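Attaching and effacing protein, pathogenesis factor (Escherichia coli, PDB 4E9L) probably acts as a surface adhesin of the intimin/invasin family, the crystallised piece being a string of immunoglobulin-like domains. Local coordinates at residues E203-A208 / T288-E293; S227-S232 / P273-Q278. All coordinates share one frame; numbering follows the deposited sequence.

Contact 1: E203-A208 / T288-E293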
ATOM      1  N   GLU A 203      -6.769  -4.778   2.241  1.00 18.10           N
ATOM      2  CA  GLU A 203      -7.839  -5.759   2.449  1.00 19.17           C
ATOM      3  C   GLU A 203      -7.403  -7.092   1.866  1.00 24.71           C
ATOM      4  O   GLU A 203      -6.982  -7.132   0.703  1.00 24.64           O
ATOM      5  CB  GLU A 203      -9.134  -5.313   1.740  1.00 20.61           C
ATOM      6  CG  GLU A 203      -9.693  -3.988   2.223  1.00 30.42           C
ATOM      7  CD  GLU A 203     -10.363  -3.185   1.127  1.00 50.81           C
ATOM      8  OE1 GLU A 203      -9.678  -2.359   0.475  1.00 44.63           O
ATOM      9  OE2 GLU A 203     -11.584  -3.379   0.931  1.00 40.82           O
ATOM     10  N   ASP A 204      -7.548  -8.188   2.629  1.00 22.84           N
ATOM     11  CA  ASP A 204      -7.174  -9.492   2.064  1.00 23.68           C
ATOM     12  C   ASP A 204      -8.348 -10.273   1.423  1.00 23.32           C
ATOM     13  O   ASP A 204      -8.167 -11.385   0.915  1.00 21.50           O
ATOM     14  CB  ASP A 204      -6.293 -10.313   2.996  1.00 27.46           C
ATOM     15  CG  ASP A 204      -6.891 -10.637   4.342  1.00 39.93           C
ATOM     16  OD1 ASP A 204      -8.136 -10.589   4.468  1.00 40.50           O
ATOM     17  OD2 ASP A 204      -6.117 -10.934   5.272  1.00 48.96           O
ATOM     18  N   HIS A 205      -9.534  -9.651   1.416  1.00 17.89           N
ATOM     19  CA  HIS A 205     -10.718 -10.140   0.716  1.00 19.94           C
ATOM     20  C   HIS A 205     -11.264  -8.945  -0.049  1.00 22.19           C
ATOM     21  O   HIS A 205     -11.538  -7.900   0.547  1.00 21.81           O
ATOM     22  CB  HIS A 205     -11.761 -10.745   1.680  1.00 21.87           C
ATOM     23  CG  HIS A 205     -11.308 -12.042   2.268  1.00 26.56           C
ATOM     24  ND1 HIS A 205     -10.364 -12.088   3.280  1.00 29.55           N
ATOM     25  CD2 HIS A 205     -11.640 -13.307   1.922  1.00 29.82           C
ATOM     26  CE1 HIS A 205     -10.155 -13.375   3.517  1.00 29.76           C
ATOM     27  NE2 HIS A 205     -10.902 -14.146   2.722  1.00 29.95           N
ATOM     28  N   VAL A 206     -11.325  -9.053  -1.377  1.00 16.70           N
ATOM     29  CA  VAL A 206     -11.807  -7.937  -2.209  1.00 16.09           C
ATOM     30  C   VAL A 206     -12.920  -8.451  -3.118  1.00 18.86           C
ATOM     31  O   VAL A 206     -12.791  -9.537  -3.688  1.00 18.18           O
ATOM     32  CB  VAL A 206     -10.651  -7.249  -3.011  1.00 18.76           C
ATOM     33  CG1 VAL A 206     -11.174  -6.128  -3.917  1.00 17.53           C
ATOM     34  CG2 VAL A 206      -9.564  -6.716  -2.070  1.00 19.08           C
ATOM     35  N   LYS A 207     -14.018  -7.701  -3.210  1.00 15.95           N
ATOM     36  CA  LYS A 207     -15.139  -8.068  -4.075  1.00 16.33           C
ATOM     37  C   LYS A 207     -14.763  -7.860  -5.545  1.00 19.88           C
ATOM     38  O   LYS A 207     -14.089  -6.872  -5.878  1.00 19.27           O
ATOM     39  CB  LYS A 207     -16.396  -7.281  -3.717  1.00 17.15           C
ATOM     40  CG  LYS A 207     -16.953  -7.630  -2.347  1.00 20.88           C
ATOM     41  CD  LYS A 207     -18.348  -7.035  -2.197  1.00 29.82           C
ATOM     42  CE  LYS A 207     -19.027  -7.491  -0.923  1.00 49.17           C
ATOM     43  NZ  LYS A 207     -18.583  -6.710   0.259  1.00 59.17           N
ATOM     44  N   ALA A 208     -15.184  -8.809  -6.418  1.00 16.48           N
ATOM     45  CA  ALA A 208     -14.914  -8.774  -7.860  1.00 16.40           C
ATOM     46  C   ALA A 208     -15.334  -7.419  -8.444  1.00 18.44           C
ATOM     47  O   ALA A 208     -16.442  -6.970  -8.212  1.00 18.71           O
ATOM     48  CB  ALA A 208     -15.667  -9.914  -8.566  1.00 16.82           C
ATOM     49  N   THR A 288      -7.757 -12.778  -1.518  1.00 16.72           N
ATOM     50  CA  THR A 288      -8.791 -13.597  -2.115  1.00 16.76           C
ATOM     51  C   THR A 288      -9.778 -12.654  -2.778  1.00 19.02           C
ATOM     52  O   THR A 288     -10.317 -11.738  -2.124  1.00 18.00           O
ATOM     53  CB  THR A 288      -9.457 -14.485  -1.041  1.00 24.24           C
ATOM     54  OG1 THR A 288      -8.479 -15.411  -0.572  1.00 25.58           O
ATOM     55  CG2 THR A 288     -10.636 -15.277  -1.579  1.00 24.14           C
ATOM     56  N   VAL A 289     -10.042 -12.887  -4.060  1.00 15.26           N
ATOM     57  CA  VAL A 289     -11.105 -12.160  -4.755  1.00 13.05           C
ATOM     58  C   VAL A 289     -12.394 -12.977  -4.502  1.00 16.70           C
ATOM     59  O   VAL A 289     -12.473 -14.160  -4.837  1.00 15.27           O
ATOM     60  CB  VAL A 289     -10.849 -11.868  -6.259  1.00 15.61           C
ATOM     61  CG1 VAL A 289     -11.988 -11.029  -6.866  1.00 14.35           C
ATOM     62  CG2 VAL A 289      -9.501 -11.177  -6.474  1.00 14.96           C
ATOM     63  N   ILE A 290     -13.363 -12.354  -3.855  1.00 14.90           N
ATOM     64  CA  ILE A 290     -14.667 -12.943  -3.555  1.00 15.27           C
ATOM     65  C   ILE A 290     -15.685 -12.385  -4.541  1.00 18.67           C
ATOM     66  O   ILE A 290     -15.320 -11.510  -5.327  1.00 15.91           O
ATOM     67  CB  ILE A 290     -15.026 -12.718  -2.063  1.00 18.76           C
ATOM     68  CG1 ILE A 290     -15.235 -11.203  -1.722  1.00 18.80           C
ATOM     69  CG2 ILE A 290     -13.943 -13.385  -1.157  1.00 18.21           C
ATOM     70  CD1 ILE A 290     -15.944 -10.917  -0.325  1.00 17.92           C
ATOM     71  N   ALA A 291     -16.951 -12.872  -4.532  1.00 16.55           N
ATOM     72  CA  ALA A 291     -17.953 -12.350  -5.472  1.00 16.51           C
ATOM     73  C   ALA A 291     -18.155 -10.846  -5.342  1.00 18.87           C
ATOM     74  O   ALA A 291     -17.996 -10.278  -4.252  1.00 16.80           O
ATOM     75  CB  ALA A 291     -19.291 -13.089  -5.318  1.00 17.21           C
ATOM     76  N   GLY A 292     -18.510 -10.206  -6.456  1.00 15.39           N
ATOM     77  CA  GLY A 292     -18.775  -8.775  -6.462  1.00 15.20           C
ATOM     78  C   GLY A 292     -20.064  -8.436  -5.727  1.00 21.51           C
ATOM     79  O   GLY A 292     -20.736  -9.324  -5.165  1.00 20.10           O
ATOM     80  N   GLU A 293     -20.405  -7.140  -5.708  1.00 20.11           N
ATOM     81  CA  GLU A 293     -21.656  -6.625  -5.131  1.00 20.90           C
ATOM     82  C   GLU A 293     -22.798  -7.421  -5.792  1.00 24.70           C
ATOM     83  O   GLU A 293     -22.740  -7.679  -7.002  1.00 22.62           O
ATOM     84  CB  GLU A 293     -21.807  -5.135  -5.534  1.00 23.41           C
ATOM     85  CG  GLU A 293     -22.952  -4.393  -4.851  1.00 42.43           C
ATOM     86  CD  GLU A 293     -23.011  -2.885  -5.065  1.00 82.27           C
ATOM     87  OE1 GLU A 293     -22.262  -2.364  -5.925  1.00 88.81           O
ATOM     88  OE2 GLU A 293     -23.814  -2.222  -4.368  1.00 78.43           O
TER
HETATM   89  O   HOH W   1      -6.972 -14.256   1.449  1.00 43.40           O
HETATM   90  O   HOH W   2     -18.533  -5.478  -7.030  1.00 23.36           O

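Contact 2: S227-S232 / P273-Q278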
ATOM      1  N   SER A 227      14.309   5.842  -1.763  1.00 24.82           N
ATOM      2  CA  SER A 227      13.482   6.844  -2.451  1.00 26.14           C
ATOM      3  C   SER A 227      13.697   6.894  -3.956  1.00 29.62           C
ATOM      4  O   SER A 227      14.695   6.386  -4.456  1.00 28.73           O
ATOM      5  CB  SER A 227      13.704   8.230  -1.846  1.00 32.12           C
ATOM      6  OG  SER A 227      13.126   8.314  -0.553  1.00 46.69           O
ATOM      7  N   GLY A 228      12.727   7.485  -4.653  1.00 26.83           N
ATOM      8  CA  GLY A 228      12.739   7.733  -6.087  1.00 26.25           C
ATOM      9  C   GLY A 228      12.705   6.522  -6.984  1.00 30.15           C
ATOM     10  O   GLY A 228      13.097   6.634  -8.143  1.00 31.71           O
ATOM     11  N   LEU A 229      12.233   5.359  -6.484  1.00 23.56           N
ATOM     12  CA  LEU A 229      12.167   4.153  -7.314  1.00 22.95           C
ATOM     13  C   LEU A 229      11.097   4.221  -8.393  1.00 25.91           C
ATOM     14  O   LEU A 229      10.034   4.787  -8.158  1.00 24.84           O
ATOM     15  CB  LEU A 229      11.929   2.900  -6.456  1.00 23.23           C
ATOM     16  CG  LEU A 229      13.086   2.484  -5.531  1.00 27.77           C
ATOM     17  CD1 LEU A 229      12.685   1.340  -4.660  1.00 28.45           C
ATOM     18  CD2 LEU A 229      14.325   2.092  -6.309  1.00 30.66           C
ATOM     19  N   SER A 230      11.369   3.597  -9.556  1.00 23.03           N
ATOM     20  CA  SER A 230      10.402   3.439 -10.643  1.00 24.07           C
ATOM     21  C   SER A 230       9.963   1.983 -10.566  1.00 25.92           C
ATOM     22  O   SER A 230      10.798   1.074 -10.631  1.00 26.22           O
ATOM     23  CB  SER A 230      11.028   3.765 -11.997  1.00 29.60           C
ATOM     24  OG  SER A 230      11.095   5.177 -12.111  1.00 41.95           O
ATOM     25  N   LEU A 231       8.674   1.768 -10.306  1.00 19.70           N
ATOM     26  CA  LEU A 231       8.145   0.433 -10.069  1.00 18.74           C
ATOM     27  C   LEU A 231       7.081  -0.006 -11.032  1.00 23.37           C
ATOM     28  O   LEU A 231       6.434   0.809 -11.695  1.00 23.05           O
ATOM     29  CB  LEU A 231       7.506   0.386  -8.649  1.00 18.33           C
ATOM     30  CG  LEU A 231       8.339   0.835  -7.439  1.00 22.35           C
ATOM     31  CD1 LEU A 231       7.441   1.130  -6.267  1.00 21.72           C
ATOM     32  CD2 LEU A 231       9.389  -0.239  -7.037  1.00 24.94           C
ATOM     33  N   SER A 232       6.883  -1.326 -11.054  1.00 20.28           N
ATOM     34  CA  SER A 232       5.818  -2.002 -11.780  0.50 20.40           C
ATOM     35  C   SER A 232       5.308  -3.124 -10.869  1.00 22.51           C
ATOM     36  O   SER A 232       5.619  -3.128  -9.667  1.00 21.96           O
ATOM     37  CB  SER A 232       6.319  -2.552 -13.113  0.50 24.29           C
ATOM     38  OG  SER A 232       5.203  -3.032 -13.842  0.50 30.06           O
ATOM     39  N   PRO A 273       5.383  -6.337  -6.219  1.00 18.13           N
ATOM     40  CA  PRO A 273       5.923  -5.124  -6.853  1.00 17.06           C
ATOM     41  C   PRO A 273       7.277  -5.489  -7.447  1.00 20.37           C
ATOM     42  O   PRO A 273       7.972  -6.395  -6.943  1.00 18.45           O
ATOM     43  CB  PRO A 273       6.125  -4.139  -5.687  1.00 17.99           C
ATOM     44  CG  PRO A 273       5.429  -4.746  -4.533  1.00 23.04           C
ATOM     45  CD  PRO A 273       5.437  -6.230  -4.750  1.00 19.28           C
ATOM     46  N   LEU A 274       7.598  -4.843  -8.572  1.00 18.04           N
ATOM     47  CA  LEU A 274       8.827  -5.113  -9.296  1.00 19.43           C
ATOM     48  C   LEU A 274       9.692  -3.873  -9.414  1.00 24.19           C
ATOM     49  O   LEU A 274       9.187  -2.783  -9.700  1.00 23.09           O
ATOM     50  CB  LEU A 274       8.526  -5.630 -10.720  1.00 19.85           C
ATOM     51  CG  LEU A 274       7.693  -6.901 -10.898  1.00 25.06           C
ATOM     52  CD1 LEU A 274       7.272  -7.059 -12.351  1.00 26.42           C
ATOM     53  CD2 LEU A 274       8.444  -8.145 -10.453  1.00 26.32           C
ATOM     54  N   PHE A 275      10.996  -4.053  -9.204  1.00 21.81           N
ATOM     55  CA  PHE A 275      11.982  -3.008  -9.402  1.00 23.79           C
ATOM     56  C   PHE A 275      12.971  -3.560 -10.433  1.00 31.42           C
ATOM     57  O   PHE A 275      13.535  -4.630 -10.213  1.00 30.62           O
ATOM     58  CB  PHE A 275      12.694  -2.554  -8.103  1.00 25.40           C
ATOM     59  CG  PHE A 275      13.779  -1.550  -8.443  1.00 27.73           C
ATOM     60  CD1 PHE A 275      13.462  -0.342  -9.072  1.00 31.30           C
ATOM     61  CD2 PHE A 275      15.119  -1.855  -8.237  1.00 30.05           C
ATOM     62  CE1 PHE A 275      14.468   0.543  -9.481  1.00 32.11           C
ATOM     63  CE2 PHE A 275      16.122  -0.954  -8.616  1.00 33.59           C
ATOM     64  CZ  PHE A 275      15.789   0.237  -9.237  1.00 31.61           C
ATOM     65  N   ASN A 276      13.105  -2.869 -11.590  1.00 30.87           N
ATOM     66  CA  ASN A 276      13.939  -3.277 -12.735  1.00 31.74           C
ATOM     67  C   ASN A 276      13.623  -4.710 -13.185  1.00 34.76           C
ATOM     68  O   ASN A 276      14.526  -5.519 -13.415  1.00 34.37           O
ATOM     69  CB  ASN A 276      15.436  -3.064 -12.452  1.00 37.55           C
ATOM     70  CG  ASN A 276      15.900  -1.621 -12.462  1.00 70.24           C
ATOM     71  OD1 ASN A 276      15.251  -0.711 -13.001  1.00 62.79           O
ATOM     72  ND2 ASN A 276      17.069  -1.393 -11.885  1.00 66.17           N
ATOM     73  N   GLY A 277      12.324  -5.019 -13.221  1.00 31.30           N
ATOM     74  CA  GLY A 277      11.795  -6.328 -13.597  1.00 30.18           C
ATOM     75  C   GLY A 277      12.002  -7.444 -12.592  1.00 32.68           C
ATOM     76  O   GLY A 277      11.579  -8.567 -12.851  1.00 33.61           O
ATOM     77  N   GLN A 278      12.653  -7.166 -11.445  1.00 27.40           N
ATOM     78  CA  GLN A 278      12.909  -8.171 -10.398  1.00 27.35           C
ATOM     79  C   GLN A 278      11.983  -7.983  -9.160  1.00 26.81           C
ATOM     80  O   GLN A 278      11.725  -6.830  -8.802  1.00 23.84           O
ATOM     81  CB  GLN A 278      14.379  -8.079  -9.930  1.00 29.93           C
ATOM     82  CG  GLN A 278      15.404  -8.652 -10.925  1.00 47.61           C
ATOM     83  CD  GLN A 278      15.377 -10.162 -10.950  1.00 66.53           C
ATOM     84  OE1 GLN A 278      14.768 -10.781 -11.830  1.00 55.57           O
ATOM     85  NE2 GLN A 278      16.010 -10.787  -9.961  1.00 66.97           N
TER
HETATM   86  O   HOH W   3      11.712  -0.642 -12.468  1.00 37.94           O

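Contact 1: E203-A208 / T288-E293
V206 and V289 pair on the buried face of two parallel strands, 205-207 and 288-290, and here the contact is tight. V289 holds CG1 anti to its backbone N (chi1 -177°), which lays that methyl across the neighbouring strand, 3.6 Å from V206 O and 3.8 Å from A208 CA; A208 CB adds a looser apolar touch to the same methyl. T262 touches both valines from a loop, and A239 meets V289. Between the strands the backbone bonds zigzag: T288 N to D204 O, V206 N to T288 O and I290 N to V206 O, all close to straight. The last of the run, A208 N to I290 O at 2.9 Å, is bent to 137° at the hydrogen as the strands give way to loop.

A short parallel strand docked on the last strand of the domain is the familiar immunoglobulin-like device in which the first strand crosses to the second sheet; it suits the E-set type Invasin domain 3 to which both segments belong.

The other face, carrying H205, T288, K207 and I290, is much more open. H205 lies alongside T288, pointing the same way, and offers its ring edge to I290, with CD2 3.8 Å from I290 CG2. Its ND1 donates to D204 OD1 at 2.9 Å, coming from above the carboxylate plane, which restrains the ring's rotation. Farther along, the aliphatic stem of K207 lies against A291 O, with CG at 3.4 Å, while the ammonium end leads away. Water fills in at both ends: one molecule donates to D204 O and to T288 OG1, whose hydroxyl also bonds E268, and another joins A208 O to E293 N, 2.8 Å from each.

Contact 2: S227-S232 / P273-Q278
L229 and F275 make the main apolar touch of this contact, a CH-pi interaction. The leucine's CD2 methyl stands over one face of the phenyl ring, 3.8 Å from its centroid and 21° off the ring normal, displaced toward the rim so that CE1 is the nearest ring atom at 3.5 Å. With chi1 at 175° the F275 side chain extends away from its own amide nitrogen, which swings the ring toward 229-231. The opposite face of the ring is met by CG of N276, so the phenyl is sandwiched near its rim between a methyl and an amide. L231 adds a looser touch, its CD2 4.2 Å from F275 CB.

Polar contacts of the backbone do the rest. S232 and L274 form an antiparallel hydrogen-bonded pair: S232 N reaches L274 O in the carbonyl plane, while L274 N approaches S232 O at 2.8 Å from well above its carbonyl plane, though the N-H itself points almost straight at the oxygen. S230 O sits at the edge of the F275 ring, 3.4 Å from CD1. That carbonyl also accepts a hydrogen bond from a water, which in turn takes the N-H of N276; the water thus links the two segments where S230 O and N276 N make no direct bond.

Within 273-278, F275 to Q278 form a type I' beta turn, closed by bonds in both directions between the two end residues. N276 and G277 take the left-handed backbone angles this turn requires, and the turn makes a tight hairpin of strands 267-275 and 278-290. Strand 231-236 lies along the other side of 267-275 as an outermost strand of its sheet, and L231 and P273 both pack across the sandwich onto L216 of strand 211-217 and W248 of strand 244-252.

In the fold
Contacts 1 and 2 belong to one immunoglobulin-like domain and to one mixed sheet, in the order 205-207, 278-290, 267-275, 231-236. Contact 1 joins the first two of these strands and contact 2 the last two, so each attaches one outer strand to the central pair 278-290 and 267-275; the hairpin between those two connects the contacts. Their centres are 26 Å apart and their nearest atoms about 14 Å, without touching. Along the chain, contact 2 is nested within the loop that contact 1 closes. Contact 1 faces the following domain, with G292 hydrogen-bonded to D322, whereas at contact 2 L229 and F275 touch L192, on the side of the preceding domain.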